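Local coordinates for glia-derived nexin (Homo sapiens, PDB 4DY0), which inhibits serine proteases including thrombin, trypsin and urokinase, binds heparin, and promotes neurite extension by blocking thrombin, at residues A[7-12]-A[35-40]; A[78-83]-A[369-374]; A[210-213]-A[219-222]. All coordinates share one frame; numbering follows the deposited sequence.

In the fold
From the N terminus, helix 5-26 runs out and, through the short strand 32-34, the chain returns in helix 36-47; contact 1 (7-12 with 35-40) closes this first small loop. Contact 2 then opens on helix 70-81 and closes nearly 290 residues later on strand 369-376. Contact 3, the hairpin between strands 195-213 and 219-226, is nested inside that long loop. Contacts 1 and 2 follow one another along the chain yet touch in space, where the C-terminal strand meets the start of helix 36-47. Together they join three helices to that strand, whereas contact 3 lies apart, its centre about 25 Å from the centres of the other two.

Contact 1 (A[7-12]-A[35-40]); sequences SLEELG and SPHGIA
Glu9 reaches from helix 5-26 to His37 at the start of helix 36-47. Its CB leaves the helix alongside the partner, not straight at it. CG lies anti to the backbone N (chi1 -179°), and a bend at chi2 then brings the carboxylate to the imidazole. Glu9 CD comes within 3.3 Å of His37 ND1. Glu9 OE1 takes the hydrogen bond from His37 ND1 at 2.7 Å, near the ring plane and on the syn side of the carboxylate; it also bonds Ser13 OG, one turn further along the helix. Glu9 OE2 rests 3.2 Å from His37 CE1. The carboxylate is turned 38° from the plane of the imidazole. On the far side of the ring, His37 NE2 bonds Asn77 OD1, so both ring nitrogens are held and the ring's rotation is fixed. With an alanine at Glu9, His37 ND1 would probably lose its acceptor and Ser13 OG one of its bonds, leaving the imidazole freer to turn. Beside this polar bridge the backbones come close: Gly12 CA packs 3.6 Å from Ala40 CB, with no room for a side chain at Gly12. Ser35 OG caps the second helix by accepting from Gly38 N. Segments 7-12 and 36-40 thus cross at 98° in the buried helical part of the serpin fold, joined by a His-carboxylate hydrogen bond.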
loop_
_atom_site.group_PDB
_atom_site.type_symbol
_atom_site.label_atom_id
_atom_site.label_comp_id
_atom_site.label_asym_id
_atom_site.label_seq_id
_atom_site.Cartn_x
_atom_site.Cartn_y
_atom_site.Cartn_z
ATOM N N SER A 7 6.392 -4.313 -16.998
ATOM C CA SER A 7 7.639 -4.662 -16.323
ATOM C C SER A 7 8.075 -3.580 -15.342
ATOM O O SER A 7 8.548 -3.875 -14.244
ATOM C CB SER A 7 8.753 -4.918 -17.338
ATOM O OG SER A 7 8.767 -6.276 -17.732
ATOM N N LEU A 8 7.916 -2.326 -15.747
ATOM C CA LEU A 8 8.307 -1.206 -14.911
ATOM C C LEU A 8 7.494 -1.194 -13.624
ATOM O O LEU A 8 8.036 -0.979 -12.542
ATOM C CB LEU A 8 8.117 0.111 -15.658
ATOM C CG LEU A 8 8.752 1.327 -14.992
ATOM C CD1 LEU A 8 10.231 1.061 -14.761
ATOM C CD2 LEU A 8 8.547 2.562 -15.853
ATOM N N GLU A 9 6.192 -1.422 -13.747
ATOM C CA GLU A 9 5.316 -1.450 -12.586
ATOM C C GLU A 9 5.669 -2.629 -11.695
ATOM O O GLU A 9 5.633 -2.528 -10.467
ATOM C CB GLU A 9 3.855 -1.542 -13.016
ATOM C CG GLU A 9 2.879 -1.549 -11.856
ATOM C CD GLU A 9 3.138 -0.424 -10.867
ATOM O OE1 GLU A 9 2.864 -0.620 -9.662
ATOM O OE2 GLU A 9 3.621 0.650 -11.289
ATOM N N GLU A 10 6.019 -3.746 -12.324
ATOM C CA GLU A 10 6.390 -4.951 -11.600
ATOM C C GLU A 10 7.585 -4.698 -10.683
ATOM O O GLU A 10 7.596 -5.131 -9.531
ATOM C CB GLU A 10 6.701 -6.078 -12.579
ATOM C CG GLU A 10 6.151 -7.419 -12.151
ATOM C CD GLU A 10 5.950 -8.359 -13.321
ATOM O OE1 GLU A 10 4.790 -8.756 -13.574
ATOM O OE2 GLU A 10 6.950 -8.693 -13.991
ATOM N N LEU A 11 8.590 -3.998 -11.198
ATOM C CA LEU A 11 9.765 -3.669 -10.400
ATOM C C LEU A 11 9.364 -2.867 -9.167
ATOM O O LEU A 11 9.809 -3.151 -8.051
ATOM C CB LEU A 11 10.781 -2.880 -11.232
ATOM C CG LEU A 11 11.510 -3.666 -12.326
ATOM C CD1 LEU A 11 12.273 -2.730 -13.252
ATOM C CD2 LEU A 11 12.446 -4.691 -11.707
ATOM N N GLY A 12 8.515 -1.865 -9.376
ATOM C CA GLY A 12 8.082 -0.989 -8.297
ATOM C C GLY A 12 7.225 -1.700 -7.267
ATOM O O GLY A 12 7.427 -1.541 -6.060
ATOM N N SER A 35 0.929 0.253 0.928
ATOM C CA SER A 35 0.686 0.414 -0.498
ATOM C C SER A 35 1.988 0.207 -1.253
ATOM O O SER A 35 2.808 1.117 -1.333
ATOM C CB SER A 35 0.123 1.795 -0.809
ATOM O OG SER A 35 0.015 1.964 -2.209
ATOM N N PRO A 36 2.197 -1.005 -1.789
ATOM C CA PRO A 36 3.460 -1.299 -2.466
ATOM C C PRO A 36 3.766 -0.306 -3.581
ATOM O O PRO A 36 4.912 0.124 -3.733
ATOM C CB PRO A 36 3.229 -2.699 -3.038
ATOM C CG PRO A 36 2.251 -3.323 -2.080
ATOM C CD PRO A 36 1.327 -2.190 -1.693
ATOM N N HIS A 37 2.753 0.056 -4.358
ATOM C CA HIS A 37 2.958 1.008 -5.441
ATOM C C HIS A 37 3.296 2.395 -4.904
ATOM O O HIS A 37 4.111 3.116 -5.486
ATOM C CB HIS A 37 1.731 1.096 -6.339
ATOM C CG HIS A 37 1.858 2.129 -7.410
ATOM N ND1 HIS A 37 2.459 1.870 -8.623
ATOM C CD2 HIS A 37 1.489 3.431 -7.442
ATOM C CE1 HIS A 37 2.440 2.965 -9.362
ATOM N NE2 HIS A 37 1.857 3.925 -8.668
ATOM N N GLY A 38 2.654 2.770 -3.801
ATOM C CA GLY A 38 2.926 4.050 -3.158
ATOM C C GLY A 38 4.372 4.131 -2.706
ATOM O O GLY A 38 4.984 5.200 -2.712
ATOM N N ILE A 39 4.922 2.991 -2.308
ATOM C CA ILE A 39 6.318 2.927 -1.915
ATOM C C ILE A 39 7.195 3.218 -3.130
ATOM O O ILE A 39 8.144 3.997 -3.053
ATOM C CB ILE A 39 6.658 1.556 -1.292
ATOM C CG1 ILE A 39 5.954 1.415 0.062
ATOM C CG2 ILE A 39 8.156 1.391 -1.136
ATOM C CD1 ILE A 39 6.343 0.174 0.839
ATOM N N ALA A 40 6.855 2.602 -4.257
ATOM C CA ALA A 40 7.569 2.841 -5.509
ATOM C C ALA A 40 7.555 4.325 -5.887
ATOM O O ALA A 40 8.590 4.902 -6.216
ATOM C CB ALA A 40 6.969 2.000 -6.628
#

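Contact 2 (A[78-83]-A[369-374]); sequences KAIVSK and AVLFMG
Ile80 carries the whole helix side of this contact, setting its two branches against Leu371 and Ala369 of the C-terminal strand. Ile80 CG2 meets Leu371 CD2 at 3.5 Å and Leu371 CD1 at 3.9 Å, straddled by the two methyls of the leucine fork. The longer branch ends in Ile80 CD1, which reaches Ala369 CB at 3.7 Å and also brushes Leu371 CD2. With CG1 anti to the carbonyl carbon (chi1 -67°) and the chain extended beyond it, Ile80 spreads over both strand residues at once. The Ile80 and Leu371 side chains lie alongside each other, running opposite ways, and the contact is purely apolar and buried.

One shell out, His37 packs against both Ile80 and Ala369, while Glu9 also touches Ala369, so polar side chains of two other helices border the cluster. Backbone oxygens position the strand: Val370 O accepts from His37 N, and Leu371 O from Ser35 OG.

On its other flank the strand pairs with 358-364, where Leu371 and Phe372 both face Ile362 in a classic beta bulge. Leu371 has nearly helical backbone angles there (phi -75°, psi -36°), and its CB points at the helix. By the serpin topology this is helix D, residues 70-81, packed against the last strand of sheet B at its beta bulge. Helix D is the heparin-binding helix of related serpins, and a bound heparin sugar lies about 11 Å from the Ile80 side chain.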
loop_
_atom_site.group_PDB
_atom_site.type_symbol
_atom_site.label_atom_id
_atom_site.label_comp_id
_atom_site.label_asym_id
_atom_site.label_seq_id
_atom_site.Cartn_x
_atom_site.Cartn_y
_atom_site.Cartn_z
ATOM N N LYS A 78 -1.418 8.114 -13.433
ATOM C CA LYS A 78 -2.692 8.737 -13.782
ATOM C C LYS A 78 -3.741 7.680 -14.103
ATOM O O LYS A 78 -4.925 7.873 -13.840
ATOM C CB LYS A 78 -2.530 9.717 -14.953
ATOM C CG LYS A 78 -1.799 11.008 -14.587
ATOM C CD LYS A 78 -1.979 12.089 -15.654
ATOM N N ALA A 79 -3.296 6.559 -14.660
ATOM C CA ALA A 79 -4.197 5.468 -15.016
ATOM C C ALA A 79 -4.779 4.782 -13.773
ATOM O O ALA A 79 -5.892 4.256 -13.805
ATOM C CB ALA A 79 -3.474 4.456 -15.910
ATOM N N ILE A 80 -4.027 4.796 -12.677
ATOM C CA ILE A 80 -4.499 4.210 -11.424
ATOM C C ILE A 80 -5.570 5.070 -10.765
ATOM O O ILE A 80 -6.548 4.554 -10.226
ATOM C CB ILE A 80 -3.356 4.027 -10.425
ATOM C CG1 ILE A 80 -2.370 2.977 -10.931
ATOM C CG2 ILE A 80 -3.900 3.628 -9.065
ATOM C CD1 ILE A 80 -1.115 2.892 -10.105
ATOM N N VAL A 81 -5.384 6.385 -10.811
ATOM C CA VAL A 81 -6.300 7.303 -10.145
ATOM C C VAL A 81 -7.426 7.777 -11.062
ATOM O O VAL A 81 -8.358 8.443 -10.617
ATOM C CB VAL A 81 -5.553 8.529 -9.589
ATOM C CG1 VAL A 81 -6.537 9.517 -8.975
ATOM C CG2 VAL A 81 -4.517 8.094 -8.562
ATOM N N SER A 82 -7.338 7.422 -12.341
ATOM C CA SER A 82 -8.302 7.875 -13.341
ATOM C C SER A 82 -9.754 7.602 -12.946
ATOM O O SER A 82 -10.070 6.545 -12.396
ATOM C CB SER A 82 -8.002 7.222 -14.690
ATOM O OG SER A 82 -9.057 7.438 -15.610
ATOM N N LYS A 83 -10.630 8.563 -13.236
ATOM C CA LYS A 83 -12.066 8.411 -13.003
ATOM C C LYS A 83 -12.615 7.287 -13.874
ATOM O O LYS A 83 -13.672 6.724 -13.592
ATOM C CB LYS A 83 -12.803 9.720 -13.312
ATOM N N ALA A 369 -0.405 -2.869 -11.119
ATOM C CA ALA A 369 0.018 -2.182 -9.901
ATOM C C ALA A 369 -0.669 -2.758 -8.675
ATOM O O ALA A 369 -1.878 -2.976 -8.678
ATOM C CB ALA A 369 -0.250 -0.691 -10.003
ATOM N N VAL A 370 0.109 -3.006 -7.626
ATOM C CA VAL A 370 -0.446 -3.460 -6.357
ATOM C C VAL A 370 -0.667 -2.252 -5.462
ATOM O O VAL A 370 0.266 -1.755 -4.833
ATOM C CB VAL A 370 0.487 -4.464 -5.653
ATOM C CG1 VAL A 370 -0.175 -5.015 -4.399
ATOM C CG2 VAL A 370 0.854 -5.598 -6.607
ATOM N N LEU A 371 -1.907 -1.776 -5.418
ATOM C CA LEU A 371 -2.245 -0.557 -4.693
ATOM C C LEU A 371 -2.260 -0.771 -3.180
ATOM O O LEU A 371 -1.880 0.116 -2.418
ATOM C CB LEU A 371 -3.596 -0.024 -5.169
ATOM C CG LEU A 371 -3.764 -0.006 -6.693
ATOM C CD1 LEU A 371 -5.147 0.483 -7.094
ATOM C CD2 LEU A 371 -2.686 0.840 -7.343
ATOM N N PHE A 372 -2.705 -1.950 -2.753
ATOM C CA PHE A 372 -2.769 -2.280 -1.335
ATOM C C PHE A 372 -2.222 -3.671 -1.092
ATOM O O PHE A 372 -2.424 -4.585 -1.899
ATOM C CB PHE A 372 -4.214 -2.277 -0.830
ATOM C CG PHE A 372 -4.784 -0.912 -0.584
ATOM C CD1 PHE A 372 -5.248 -0.135 -1.636
ATOM C CD2 PHE A 372 -4.904 -0.424 0.705
ATOM C CE1 PHE A 372 -5.798 1.113 -1.405
ATOM C CE2 PHE A 372 -5.454 0.827 0.940
ATOM C CZ PHE A 372 -5.900 1.596 -0.118
ATOM N N MET A 373 -1.546 -3.827 0.038
ATOM C CA MET A 373 -1.189 -5.138 0.545
ATOM C C MET A 373 -1.357 -5.102 2.059
ATOM O O MET A 373 -0.841 -4.204 2.731
ATOM C CB MET A 373 0.243 -5.495 0.165
ATOM C CG MET A 373 0.647 -6.905 0.560
ATOM S SD MET A 373 2.249 -7.360 -0.123
ATOM C CE MET A 373 2.309 -9.111 0.278
ATOM N N GLY A 374 -2.088 -6.067 2.600
ATOM C CA GLY A 374 -2.384 -6.037 4.020
ATOM C C GLY A 374 -2.369 -7.382 4.713
ATOM O O GLY A 374 -2.727 -8.413 4.131
#

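Contact 3 (A[210-213]-A[219-222]); sequences GSTS and WYNF
Phe222 lays its ring against the backbone of Gly210, the tightly packed end of this antiparallel pair. Gly210 CA sits 4.1 Å from the centroid of the Phe222 ring, over the face in a CH-pi contact, and a side chain at this glycine would run into Phe222 CE1. Both hydrogen bonds of the pair, Gly210 N to Phe222 O and Phe222 N to Gly210 O, measure 2.9 Å. Phe222 CG stands between the backbone N and the carbonyl carbon (chi1 47°), which folds the ring over the neighbouring strand. On the same face Thr212 lines up beside Tyr220, pointing the same way; its CG2 touches both Tyr220 OH and Phe222 CE2. Trp261 stacks on Phe222 and hydrogen-bonds Tyr220 OH through its NE1.

The other face, with Ser211, Ser213, Trp219 and Asn221, is the more exposed one. Its loose part is the weak hydrogen bond of 3.4 Å that Ser211 OG gives Asn221 OD1. Trp219 bends back across the pair, with Ser213 CB over its five-membered ring, 3.8 Å from the centroid, and the edge of its six-membered ring near Ser211 C. Toward the hairpin turn the backbone pairing is less even: Tyr220 N to Thr212 O is 3.1 Å, but Thr212 N to Tyr220 O stretches to a weak 3.3 Å.

Segments 210-213 and 219-222 run at 152° to each other. Through the backbone Trp219 also bonds Thr240, and Asn221 bonds Leu238 of strand 232-239. This is the turn end of a beta hairpin that continues into sheet B of the serpin fold.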
loop_
_atom_site.group_PDB
_atom_site.type_symbol
_atom_site.label_atom_id
_atom_site.label_comp_id
_atom_site.label_asym_id
_atom_site.label_seq_id
_atom_site.Cartn_x
_atom_site.Cartn_y
_atom_site.Cartn_z
ATOM N N GLY A 210 -8.966 -20.378 -5.969
ATOM C CA GLY A 210 -7.993 -21.438 -5.927
ATOM C C GLY A 210 -7.232 -21.775 -4.661
ATOM O O GLY A 210 -7.450 -21.241 -3.655
ATOM N N SER A 211 -6.357 -22.753 -4.783
ATOM C CA SER A 211 -5.351 -23.143 -3.817
ATOM C C SER A 211 -4.035 -23.546 -4.395
ATOM O O SER A 211 -3.970 -24.048 -5.444
ATOM C CB SER A 211 -5.802 -24.262 -2.956
ATOM O OG SER A 211 -6.983 -24.746 -3.386
ATOM N N THR A 212 -2.996 -23.323 -3.632
ATOM C CA THR A 212 -1.653 -23.711 -3.913
ATOM C C THR A 212 -0.857 -23.837 -2.611
ATOM O O THR A 212 -1.344 -23.566 -1.582
ATOM C CB THR A 212 -1.009 -22.877 -4.979
ATOM O OG1 THR A 212 0.207 -23.462 -5.361
ATOM C CG2 THR A 212 -0.722 -21.555 -4.523
ATOM N N SER A 213 0.352 -24.343 -2.687
ATOM C CA SER A 213 1.186 -24.498 -1.503
ATOM C C SER A 213 2.283 -23.450 -1.473
ATOM O O SER A 213 2.808 -23.052 -2.514
ATOM C CB SER A 213 1.803 -25.896 -1.449
ATOM O OG SER A 213 2.669 -26.105 -2.549
ATOM N N TRP A 219 -0.437 -25.441 2.695
ATOM C CA TRP A 219 -1.445 -25.049 1.716
ATOM C C TRP A 219 -2.281 -23.870 2.162
ATOM O O TRP A 219 -2.487 -23.656 3.358
ATOM C CB TRP A 219 -2.349 -26.233 1.369
ATOM C CG TRP A 219 -1.663 -27.202 0.478
ATOM C CD1 TRP A 219 -0.787 -28.180 0.849
ATOM C CD2 TRP A 219 -1.764 -27.269 -0.947
ATOM N NE1 TRP A 219 -0.342 -28.858 -0.258
ATOM C CE2 TRP A 219 -0.927 -28.319 -1.374
ATOM C CE3 TRP A 219 -2.485 -26.548 -1.904
ATOM C CZ2 TRP A 219 -0.794 -28.668 -2.718
ATOM C CZ3 TRP A 219 -2.350 -26.895 -3.240
ATOM C CH2 TRP A 219 -1.512 -27.945 -3.634
ATOM N N TYR A 220 -2.760 -23.107 1.186
ATOM C CA TYR A 220 -3.627 -21.976 1.457
ATOM C C TYR A 220 -4.580 -21.732 0.293
ATOM O O TYR A 220 -4.322 -22.173 -0.832
ATOM C CB TYR A 220 -2.804 -20.721 1.775
ATOM C CG TYR A 220 -1.966 -20.183 0.633
ATOM C CD1 TYR A 220 -2.456 -19.188 -0.199
ATOM C CD2 TYR A 220 -0.675 -20.648 0.407
ATOM C CE1 TYR A 220 -1.695 -18.679 -1.233
ATOM C CE2 TYR A 220 0.097 -20.146 -0.633
ATOM C CZ TYR A 220 -0.421 -19.158 -1.448
ATOM O OH TYR A 220 0.324 -18.645 -2.487
ATOM N N ASN A 221 -5.683 -21.040 0.579
ATOM C CA ASN A 221 -6.702 -20.741 -0.425
ATOM C C ASN A 221 -6.706 -19.261 -0.770
ATOM O O ASN A 221 -6.339 -18.426 0.055
ATOM C CB ASN A 221 -8.090 -21.143 0.083
ATOM C CG ASN A 221 -8.186 -22.621 0.428
ATOM O OD1 ASN A 221 -7.947 -23.488 -0.413
ATOM N ND2 ASN A 221 -8.545 -22.912 1.672
ATOM N N PHE A 222 -7.125 -18.935 -1.989
ATOM C CA PHE A 222 -7.209 -17.539 -2.400
ATOM C C PHE A 222 -8.395 -17.271 -3.314
ATOM O O PHE A 222 -8.847 -18.149 -4.046
ATOM C CB PHE A 222 -5.903 -17.078 -3.060
ATOM C CG PHE A 222 -5.368 -18.037 -4.080
ATOM C CD1 PHE A 222 -5.715 -17.912 -5.416
ATOM C CD2 PHE A 222 -4.518 -19.065 -3.703
ATOM C CE1 PHE A 222 -5.229 -18.794 -6.356
ATOM C CE2 PHE A 222 -4.024 -19.951 -4.639
ATOM C CZ PHE A 222 -4.381 -19.818 -5.968
#